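Local coordinates for protein lysozyme (Penaeus vannamei, PDB 6UKC) that probably hydrolyses the beta-1,4 linkages between N-acetylmuramic acid and N-acetylglucosamine in bacterial peptidoglycan, and those of chitodextrins, as a C-type lysozyme of shrimp innate immunity, at residues Arg18-Ser23 and Asp85-Ala90; Asn29-Ala34 and Gln128-Cys133; Asn50-Tyr55 and Gln59-Tyr64. One frame throughout, in Å; residues are numbered along the deposited sequence.

Interaction 1. Residues Arg18-Ser23 and Asp85-Ala90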
loop_
_atom_site.group_PDB
_atom_site.type_symbol
_atom_site.label_atom_id
_atom_site.label_comp_id
_atom_site.label_asym_id
_atom_site.label_seq_id
_atom_site.Cartn_x
_atom_site.Cartn_y
_atom_site.Cartn_z
ATOM N N ARG A 18 1.890 6.945 -14.854
ATOM C CA ARG A 18 1.054 7.150 -16.073
ATOM C C ARG A 18 -0.398 7.478 -15.681
ATOM O O ARG A 18 -0.938 8.497 -16.175
ATOM C CB ARG A 18 1.139 5.905 -16.965
ATOM C CG ARG A 18 0.507 6.077 -18.339
ATOM C CD ARG A 18 0.422 4.791 -19.130
ATOM N NE ARG A 18 0.072 3.674 -18.248
ATOM C CZ ARG A 18 0.920 2.713 -17.832
ATOM N NH1 ARG A 18 2.182 2.690 -18.232
ATOM N NH2 ARG A 18 0.496 1.763 -17.017
ATOM N N ASP A 19 -1.007 6.679 -14.799
ATOM C CA ASP A 19 -2.478 6.695 -14.601
ATOM C C ASP A 19 -2.871 7.585 -13.422
ATOM O O ASP A 19 -4.014 8.111 -13.455
ATOM C CB ASP A 19 -3.034 5.297 -14.387
ATOM C CG ASP A 19 -2.992 4.441 -15.633
ATOM O OD1 ASP A 19 -2.346 4.845 -16.620
ATOM O OD2 ASP A 19 -3.610 3.375 -15.595
ATOM N N TYR A 20 -1.994 7.736 -12.423
ATOM C CA TYR A 20 -2.286 8.438 -11.141
ATOM C C TYR A 20 -1.455 9.716 -10.970
ATOM O O TYR A 20 -1.729 10.445 -9.975
ATOM C CB TYR A 20 -2.086 7.458 -9.985
ATOM C CG TYR A 20 -3.016 6.283 -10.091
ATOM C CD1 TYR A 20 -4.367 6.434 -9.806
ATOM C CD2 TYR A 20 -2.577 5.065 -10.572
ATOM C CE1 TYR A 20 -5.251 5.378 -9.943
ATOM C CE2 TYR A 20 -3.461 4.008 -10.743
ATOM C CZ TYR A 20 -4.796 4.163 -10.418
ATOM O OH TYR A 20 -5.656 3.118 -10.541
ATOM N N TYR A 21 -0.483 9.993 -11.863
ATOM C CA TYR A 21 0.335 11.235 -11.844
ATOM C C TYR A 21 0.933 11.406 -10.442
ATOM O O TYR A 21 0.973 12.528 -9.880
ATOM C CB TYR A 21 -0.505 12.465 -12.216
ATOM C CG TYR A 21 -1.442 12.229 -13.368
ATOM C CD1 TYR A 21 -0.943 11.986 -14.647
ATOM C CD2 TYR A 21 -2.814 12.170 -13.182
ATOM C CE1 TYR A 21 -1.778 11.711 -15.723
ATOM C CE2 TYR A 21 -3.665 11.895 -14.249
ATOM C CZ TYR A 21 -3.144 11.673 -15.519
ATOM O OH TYR A 21 -3.954 11.402 -16.576
ATOM N N LEU A 22 1.377 10.307 -9.846
ATOM C CA LEU A 22 1.998 10.402 -8.507
ATOM C C LEU A 22 3.384 11.000 -8.702
ATOM O O LEU A 22 4.010 10.717 -9.756
ATOM C CB LEU A 22 2.083 9.015 -7.867
ATOM C CG LEU A 22 0.763 8.330 -7.540
ATOM C CD1 LEU A 22 0.991 7.251 -6.502
ATOM C CD2 LEU A 22 -0.287 9.315 -7.026
ATOM N N SER A 23 3.840 11.757 -7.709
ATOM C CA SER A 23 5.241 12.223 -7.555
ATOM C C SER A 23 6.169 11.025 -7.383
ATOM O O SER A 23 5.704 9.968 -6.862
ATOM C CB SER A 23 5.381 13.157 -6.363
ATOM O OG SER A 23 5.181 12.460 -5.138
ATOM N N ASP A 85 -7.675 -6.293 -9.481
ATOM C CA ASP A 85 -6.704 -6.060 -10.577
ATOM C C ASP A 85 -6.506 -4.542 -10.706
ATOM O O ASP A 85 -5.375 -4.116 -10.935
ATOM C CB ASP A 85 -7.198 -6.710 -11.871
ATOM C CG ASP A 85 -7.033 -8.217 -11.935
ATOM O OD1 ASP A 85 -6.591 -8.836 -10.926
ATOM O OD2 ASP A 85 -7.335 -8.766 -13.014
ATOM N N ASP A 86 -7.577 -3.769 -10.503
ATOM C CA ASP A 86 -7.584 -2.287 -10.488
ATOM C C ASP A 86 -7.294 -1.754 -9.073
ATOM O O ASP A 86 -8.134 -1.994 -8.172
ATOM C CB ASP A 86 -8.923 -1.776 -10.998
ATOM C CG ASP A 86 -8.977 -0.274 -11.060
ATOM O OD1 ASP A 86 -8.868 0.378 -9.987
ATOM O OD2 ASP A 86 -9.105 0.224 -12.172
ATOM N N ILE A 87 -6.223 -0.949 -8.933
ATOM C CA ILE A 87 -5.624 -0.541 -7.627
ATOM C C ILE A 87 -6.188 0.804 -7.176
ATOM O O ILE A 87 -5.795 1.275 -6.086
ATOM C CB ILE A 87 -4.086 -0.471 -7.716
ATOM C CG1 ILE A 87 -3.623 0.612 -8.702
ATOM C CG2 ILE A 87 -3.549 -1.842 -8.067
ATOM C CD1 ILE A 87 -2.382 1.365 -8.292
ATOM N N THR A 88 -7.030 1.441 -7.979
ATOM C CA THR A 88 -7.597 2.762 -7.590
ATOM C C THR A 88 -7.937 2.795 -6.086
ATOM O O THR A 88 -7.436 3.717 -5.386
ATOM C CB THR A 88 -8.770 3.166 -8.493
ATOM O OG1 THR A 88 -8.310 3.058 -9.848
ATOM C CG2 THR A 88 -9.244 4.576 -8.205
ATOM N N GLU A 89 -8.789 1.891 -5.592
ATOM C CA GLU A 89 -9.336 2.009 -4.208
ATOM C C GLU A 89 -8.234 1.666 -3.198
ATOM O O GLU A 89 -8.212 2.291 -2.116
ATOM C CB GLU A 89 -10.535 1.086 -4.019
ATOM C CG GLU A 89 -11.722 1.443 -4.883
ATOM C CD GLU A 89 -12.542 2.626 -4.408
ATOM O OE1 GLU A 89 -13.681 2.727 -4.899
ATOM O OE2 GLU A 89 -12.060 3.423 -3.547
ATOM N N ALA A 90 -7.362 0.705 -3.540
ATOM C CA ALA A 90 -6.175 0.334 -2.734
ATOM C C ALA A 90 -5.348 1.596 -2.510
ATOM O O ALA A 90 -5.080 1.931 -1.337
ATOM C CB ALA A 90 -5.366 -0.757 -3.405
HETATM O O HOH W 1 -5.288 0.007 -11.621
#

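Interaction 2. Residues Asn29-Ala34 and Gln128-Cys133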
loop_
_atom_site.group_PDB
_atom_site.type_symbol
_atom_site.label_atom_id
_atom_site.label_comp_id
_atom_site.label_asym_id
_atom_site.label_seq_id
_atom_site.Cartn_x
_atom_site.Cartn_y
_atom_site.Cartn_z
ATOM N N ASN A 29 8.162 5.217 -2.611
ATOM C CA ASN A 29 7.635 4.728 -1.313
ATOM C C ASN A 29 6.567 3.656 -1.575
ATOM O O ASN A 29 6.588 2.635 -0.859
ATOM C CB ASN A 29 7.167 5.878 -0.422
ATOM C CG ASN A 29 8.320 6.545 0.303
ATOM O OD1 ASN A 29 9.009 5.895 1.070
ATOM N ND2 ASN A 29 8.581 7.815 0.023
ATOM N N TRP A 30 5.637 3.857 -2.519
ATOM C CA TRP A 30 4.543 2.861 -2.684
ATOM C C TRP A 30 5.131 1.576 -3.291
ATOM O O TRP A 30 4.764 0.461 -2.828
ATOM C CB TRP A 30 3.342 3.418 -3.479
ATOM C CG TRP A 30 2.524 4.450 -2.759
ATOM C CD1 TRP A 30 2.150 5.667 -3.259
ATOM C CD2 TRP A 30 1.923 4.357 -1.445
ATOM N NE1 TRP A 30 1.389 6.351 -2.344
ATOM C CE2 TRP A 30 1.232 5.577 -1.219
ATOM C CE3 TRP A 30 1.903 3.385 -0.433
ATOM C CZ2 TRP A 30 0.543 5.844 -0.038
ATOM C CZ3 TRP A 30 1.238 3.655 0.745
ATOM C CH2 TRP A 30 0.556 4.861 0.933
ATOM N N VAL A 31 6.040 1.694 -4.262
ATOM C CA VAL A 31 6.682 0.494 -4.888
ATOM C C VAL A 31 7.363 -0.360 -3.795
ATOM O O VAL A 31 7.155 -1.630 -3.743
ATOM C CB VAL A 31 7.668 0.925 -5.986
ATOM C CG1 VAL A 31 8.538 -0.222 -6.465
ATOM C CG2 VAL A 31 6.944 1.579 -7.163
ATOM N N CYS A 32 8.173 0.285 -2.955
ATOM C CA CYS A 32 8.940 -0.398 -1.885
ATOM C C CYS A 32 7.957 -1.118 -0.944
ATOM O O CYS A 32 8.196 -2.346 -0.632
ATOM C CB CYS A 32 9.820 0.567 -1.108
ATOM S SG CYS A 32 10.951 -0.301 0.003
ATOM N N ILE A 33 6.918 -0.391 -0.495
ATOM C CA ILE A 33 5.905 -0.931 0.457
ATOM C C ILE A 33 5.216 -2.126 -0.198
ATOM O O ILE A 33 5.167 -3.182 0.483
ATOM C CB ILE A 33 4.921 0.143 0.945
ATOM C CG1 ILE A 33 5.647 1.137 1.853
ATOM C CG2 ILE A 33 3.726 -0.493 1.653
ATOM C CD1 ILE A 33 4.894 2.428 2.054
ATOM N N ALA A 34 4.762 -1.993 -1.461
ATOM C CA ALA A 34 4.084 -3.091 -2.198
ATOM C C ALA A 34 5.009 -4.304 -2.331
ATOM O O ALA A 34 4.515 -5.454 -2.192
ATOM C CB ALA A 34 3.634 -2.643 -3.566
ATOM N N GLN A 128 18.151 4.907 -5.465
ATOM C CA GLN A 128 18.926 3.690 -5.837
ATOM C C GLN A 128 17.967 2.508 -6.080
ATOM O O GLN A 128 18.045 1.878 -7.160
ATOM C CB GLN A 128 19.961 3.343 -4.768
ATOM C CG GLN A 128 20.806 2.146 -5.182
ATOM C CD GLN A 128 21.643 2.361 -6.428
ATOM O OE1 GLN A 128 22.124 3.443 -6.735
ATOM N NE2 GLN A 128 21.905 1.283 -7.130
ATOM N N TYR A 129 17.081 2.224 -5.126
ATOM C CA TYR A 129 16.107 1.101 -5.187
ATOM C C TYR A 129 15.312 1.162 -6.506
ATOM O O TYR A 129 15.109 0.086 -7.148
ATOM C CB TYR A 129 15.237 1.113 -3.920
ATOM C CG TYR A 129 14.014 0.247 -3.979
ATOM C CD1 TYR A 129 14.090 -1.110 -3.701
ATOM C CD2 TYR A 129 12.775 0.782 -4.306
ATOM C CE1 TYR A 129 12.967 -1.926 -3.757
ATOM C CE2 TYR A 129 11.646 -0.028 -4.384
ATOM C CZ TYR A 129 11.746 -1.384 -4.116
ATOM O OH TYR A 129 10.659 -2.196 -4.183
ATOM N N MET A 130 14.913 2.369 -6.935
ATOM C CA MET A 130 14.117 2.592 -8.170
ATOM C C MET A 130 15.016 2.675 -9.419
ATOM O O MET A 130 14.448 2.760 -10.565
ATOM C CB MET A 130 13.294 3.879 -8.050
ATOM C CG MET A 130 12.156 3.793 -7.050
ATOM S SD MET A 130 11.031 2.410 -7.386
ATOM C CE MET A 130 10.601 2.765 -9.086
ATOM N N ALA A 131 16.348 2.634 -9.259
ATOM C CA ALA A 131 17.289 2.887 -10.375
ATOM C C ALA A 131 17.023 1.901 -11.526
ATOM O O ALA A 131 17.074 2.324 -12.695
ATOM C CB ALA A 131 18.721 2.846 -9.901
ATOM N N GLU A 132 16.718 0.638 -11.237
ATOM C CA GLU A 132 16.501 -0.364 -12.312
ATOM C C GLU A 132 15.254 0.008 -13.119
ATOM O O GLU A 132 15.184 -0.462 -14.255
ATOM C CB GLU A 132 16.333 -1.774 -11.763
ATOM C CG GLU A 132 14.989 -1.974 -11.099
ATOM C CD GLU A 132 14.719 -3.423 -10.779
ATOM O OE1 GLU A 132 14.650 -3.745 -9.571
ATOM O OE2 GLU A 132 14.615 -4.224 -11.736
ATOM N N CYS A 133 14.309 0.789 -12.563
ATOM C CA CYS A 133 13.104 1.264 -13.310
ATOM C C CYS A 133 13.320 2.652 -13.924
ATOM O O CYS A 133 12.861 2.864 -15.054
ATOM C CB CYS A 133 11.867 1.346 -12.433
ATOM S SG CYS A 133 11.478 -0.211 -11.612
#

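Interaction 3. Residues Asn50-Tyr55 and Gln59-Tyr64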
loop_
_atom_site.group_PDB
_atom_site.type_symbol
_atom_site.label_atom_id
_atom_site.label_comp_id
_atom_site.label_asym_id
_atom_site.label_seq_id
_atom_site.Cartn_x
_atom_site.Cartn_y
_atom_site.Cartn_z
ATOM N N ASN A 50 -5.462 -12.450 15.457
ATOM C CA ASN A 50 -6.301 -11.500 16.226
ATOM C C ASN A 50 -7.689 -11.385 15.584
ATOM O O ASN A 50 -8.437 -10.458 15.997
ATOM C CB ASN A 50 -5.600 -10.146 16.317
ATOM C CG ASN A 50 -5.619 -9.391 15.006
ATOM O OD1 ASN A 50 -5.760 -8.179 15.008
ATOM N ND2 ASN A 50 -5.532 -10.090 13.888
ATOM N N ARG A 51 -7.980 -12.257 14.601
ATOM C CA ARG A 51 -9.270 -12.389 13.849
ATOM C C ARG A 51 -9.406 -11.309 12.759
ATOM O O ARG A 51 -10.501 -11.196 12.172
ATOM C CB ARG A 51 -10.492 -12.381 14.782
ATOM C CG ARG A 51 -10.665 -13.661 15.584
ATOM C CD ARG A 51 -11.996 -13.804 16.298
ATOM N NE ARG A 51 -11.983 -15.031 17.084
ATOM C CZ ARG A 51 -12.937 -15.435 17.916
ATOM N NH1 ARG A 51 -14.022 -14.702 18.088
ATOM N NH2 ARG A 51 -12.802 -16.576 18.580
ATOM N N SER A 52 -8.353 -10.544 12.472
ATOM C CA SER A 52 -8.362 -9.494 11.425
ATOM C C SER A 52 -7.706 -10.061 10.168
ATOM O O SER A 52 -7.111 -11.154 10.227
ATOM C CB SER A 52 -7.697 -8.235 11.894
ATOM O OG SER A 52 -6.289 -8.391 11.937
ATOM N N THR A 53 -7.864 -9.374 9.053
ATOM C CA THR A 53 -7.355 -9.826 7.738
ATOM C C THR A 53 -6.649 -8.641 7.088
ATOM O O THR A 53 -7.166 -7.499 7.211
ATOM C CB THR A 53 -8.480 -10.400 6.864
ATOM O OG1 THR A 53 -8.974 -11.544 7.566
ATOM C CG2 THR A 53 -8.032 -10.792 5.472
ATOM N N ASP A 54 -5.514 -8.916 6.443
ATOM C CA ASP A 54 -4.784 -7.921 5.612
ATOM C C ASP A 54 -5.149 -8.192 4.145
ATOM O O ASP A 54 -5.136 -9.392 3.748
ATOM C CB ASP A 54 -3.298 -8.010 5.957
ATOM C CG ASP A 54 -3.002 -7.675 7.409
ATOM O OD1 ASP A 54 -3.621 -6.710 7.913
ATOM O OD2 ASP A 54 -2.177 -8.382 8.034
ATOM N N TYR A 55 -5.472 -7.145 3.372
ATOM C CA TYR A 55 -6.019 -7.278 1.997
ATOM C C TYR A 55 -5.175 -6.543 0.943
ATOM O O TYR A 55 -4.834 -5.349 1.096
ATOM C CB TYR A 55 -7.450 -6.732 1.941
ATOM C CG TYR A 55 -8.491 -7.522 2.695
ATOM C CD1 TYR A 55 -8.742 -7.284 4.045
ATOM C CD2 TYR A 55 -9.237 -8.502 2.054
ATOM C CE1 TYR A 55 -9.726 -7.987 4.727
ATOM C CE2 TYR A 55 -10.216 -9.223 2.723
ATOM C CZ TYR A 55 -10.481 -8.941 4.054
ATOM O OH TYR A 55 -11.431 -9.662 4.712
ATOM N N GLN A 59 -1.811 -4.694 1.745
ATOM C CA GLN A 59 -2.091 -5.524 2.942
ATOM C C GLN A 59 -2.749 -4.634 3.997
ATOM O O GLN A 59 -2.239 -4.545 5.110
ATOM C CB GLN A 59 -0.785 -6.183 3.393
ATOM C CG GLN A 59 -0.351 -7.300 2.456
ATOM C CD GLN A 59 -1.334 -8.426 2.605
ATOM O OE1 GLN A 59 -1.378 -9.064 3.662
ATOM N NE2 GLN A 59 -2.148 -8.641 1.572
ATOM N N ILE A 60 -3.854 -3.996 3.625
ATOM C CA ILE A 60 -4.636 -3.088 4.500
ATOM C C ILE A 60 -5.563 -3.939 5.369
ATOM O O ILE A 60 -6.240 -4.860 4.808
ATOM C CB ILE A 60 -5.413 -2.075 3.643
ATOM C CG1 ILE A 60 -4.466 -1.117 2.916
ATOM C CG2 ILE A 60 -6.420 -1.340 4.508
ATOM C CD1 ILE A 60 -5.013 -0.537 1.660
ATOM N N ASN A 61 -5.614 -3.597 6.661
ATOM C CA ASN A 61 -6.178 -4.420 7.764
ATOM C C ASN A 61 -7.649 -4.043 7.966
ATOM O O ASN A 61 -7.910 -2.820 8.099
ATOM C CB ASN A 61 -5.378 -4.229 9.059
ATOM C CG ASN A 61 -5.781 -5.223 10.132
ATOM O OD1 ASN A 61 -6.561 -4.888 11.024
ATOM N ND2 ASN A 61 -5.303 -6.456 10.024
ATOM N N ASN A 62 -8.561 -5.030 8.030
ATOM C CA ASN A 62 -10.036 -4.802 8.183
ATOM C C ASN A 62 -10.424 -4.326 9.604
ATOM O O ASN A 62 -11.608 -3.936 9.794
ATOM C CB ASN A 62 -10.874 -6.027 7.791
ATOM C CG ASN A 62 -10.543 -7.282 8.569
ATOM O OD1 ASN A 62 -9.548 -7.324 9.286
ATOM N ND2 ASN A 62 -11.386 -8.299 8.450
ATOM N N LYS A 63 -9.503 -4.312 10.576
ATOM C CA LYS A 63 -9.821 -3.834 11.952
ATOM C C LYS A 63 -10.143 -2.331 11.929
ATOM O O LYS A 63 -10.990 -1.945 12.761
ATOM C CB LYS A 63 -8.724 -4.128 12.985
ATOM C CG LYS A 63 -9.037 -3.583 14.379
ATOM C CD LYS A 63 -8.518 -4.391 15.566
ATOM C CE LYS A 63 -9.405 -5.581 15.876
ATOM N NZ LYS A 63 -9.454 -5.915 17.327
ATOM N N TYR A 64 -9.510 -1.521 11.051
ATOM C CA TYR A 64 -9.625 -0.028 11.047
ATOM C C TYR A 64 -10.111 0.537 9.702
ATOM O O TYR A 64 -10.832 1.542 9.686
ATOM C CB TYR A 64 -8.269 0.604 11.402
ATOM C CG TYR A 64 -7.598 -0.024 12.599
ATOM C CD1 TYR A 64 -8.074 0.200 13.888
ATOM C CD2 TYR A 64 -6.520 -0.887 12.439
ATOM C CE1 TYR A 64 -7.480 -0.397 14.990
ATOM C CE2 TYR A 64 -5.913 -1.491 13.535
ATOM C CZ TYR A 64 -6.396 -1.243 14.810
ATOM O OH TYR A 64 -5.800 -1.824 15.884
HETATM O O HOH W 2 -10.547 -11.110 9.592
#

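Interaction 1. Residues Arg18-Ser23 and Asp85-Ala90
Tyr20 reaches across to the start of helix 88-105 with its phenol end, and the two hydroxyls are hydrogen-bonded, 2.7 Å from Tyr20 OH to Thr88 OG1. Thr88 OG1 stands at the edge of the ring and in its plane. Tyr20 CG lies beside the backbone N (chi1 -61°), which with a CB turned toward helix 88-105 carries the ring to it. Ile87 meets the same end of the ring obliquely: its CD1 lies 3.8 Å from Tyr20 CE2, and its CG1 is 3.7 Å from Tyr20 OH. A water bridges Ile87 and Tyr20: it accepts from Ile87 N at 3.0 Å and makes a weak hydrogen bond to Tyr20 OH. The contact thus joins the C-terminal part of helix 9-20 to the first turn of helix 88-105 in the C-type lysozyme fold. Behind Thr88 stands Asp86, whose side chain caps that turn. Its OD1 accepts from Thr88 OG1 (2.7 Å) through the syn lone pair and from Thr88 N (2.9 Å) on the anti side, well out of the carboxylate plane. The first bond steadies the hydroxyl that meets Tyr20; the second ties down the helix start. Ile87 is backed by Phe12, Leu15 and Leu16 of helix 9-20, while Tyr20 also touches Leu91.

Interaction 2. Residues Asn29-Ala34 and Gln128-Cys133
The Tyr129 ring carries Cys32 SG over one face, 4.5 Å from the ring centroid and 16° off the ring normal, a cysteine sulfur-aromatic contact. Cys32 CB approaches the outer part of the ring, 3.8 Å from Tyr129 CE2. Val31 CG1 comes in obliquely at 3.7 Å from that same Tyr129 CE2. The phenol end is pressed against the backbone of helix 24-38, with Tyr129 OH 3.4 Å from Cys32 CA. With CG anti to the backbone N, the Tyr129 ring extends across the gap to this helix; its hydroxyl is hydrogen-bonded to Glu35 OE2, one turn beyond Val31. Lys9 makes a cation-pi contact with the ring and also donates to Tyr129 O. The short segments of helices 24-38 and 126-134 cross almost at right angles, 94° between their directions, with axes 10.6 Å apart, so the contact gathers around a few side chains at the crossing. This is helix packing in the alpha-helical part of the C-type lysozyme fold, and disulfides tie each helix to a third one: Cys32 to Cys121 of helix 115-121, Cys133 to Cys10 of helix 9-20. Val31 and Met130 meet tip to tip, Val31 CG1 against Met130 SD at 3.7 Å. The bend at chi2 (-55°) turns the methionine sulfur to the valine. No hydrogen bond runs between the two segments. Met130 also touches Ala13, and Val31 touches Lys9, which brings helix 9-20 alongside both partners.

Interaction 3. Residues Asn50-Tyr55 and Gln59-Tyr64
Asp54 and Asn61 face each other as an antiparallel non-hydrogen-bonded pair, their carboxylate and amide planes turned 55° apart. Asn61 ND2 donates a hydrogen bond to Asp54 OD1, 2.7 Å; the acceptor lies in the amide plane, whereas the donor stands above the carboxylate plane. The other amide N-H of Asn61 ND2 runs almost straight (173°) to Ser52 OG at 2.9 Å, so one nitrogen clasps two side chains of segment 50-55, one from the strand and one from the loop before it. CG of Asn61 is anti to its own N (chi1 -170°), which sends the amide across the hairpin. Its OD1 accepts from Lys63 N, an Asx turn that fixes the amide's rotation from the other end. Next along, Asn62 works with the Thr53 backbone: Thr53 N donates to Asn62 OD1 at 2.7 Å from above the carbonyl plane, and Asn62 N returns a bond to Thr53 O at 3.0 Å. A water joins Asn62 ND2, Thr53 OG1 and Arg51 O. The Tyr55 ring crosses the Asn62 side chain obliquely; Asn62 CB sits at the ring edge, 3.8 Å from Tyr55 CE1, and Thr53 CG2 lies over one face, near its rim. Toward the turn, Tyr55 and Ile60 exchange backbone bonds as a hydrogen-bonded pair. Gln59 and Ile60 both face Tyr55, forming a G1 beta bulge, and Gln59 NE2 bonds Gly56 O within the turn while its OE1 accepts from Asn46. Asp54 OD2 accepts from Asn48. In the three-stranded antiparallel sheet, strand 53-55 lies in the middle, with Thr53 and Tyr55 packed on Ile45 of strand 45-47, strand 60-61 lies at the edge, and Ile60 reaches Ala90 of helix 88-105.

Overall arrangement
Interactions 1 and 2 lie among the helices, interaction 3 in the small antiparallel sheet. The centres of interactions 1 and 2 are about 15 Å apart. Interaction 3 is centred about 21 Å from interaction 1 and about 24 Å from interaction 2, across the chain's centre from both. Along the chain, 18-23 and 29-34 precede the hairpin 50-64, and 85-90 and 128-133 follow; interactions 1 and 2 therefore interlock, and both span the hairpin. Leu22 packs on Trp30, linking interactions 1 and 2, while Ile60 touches Ala90 of helix 88-105. In C-type lysozymes the substrate cleft lies between helical and sheet lobes, so this touch probably bears on how the lobes sit together.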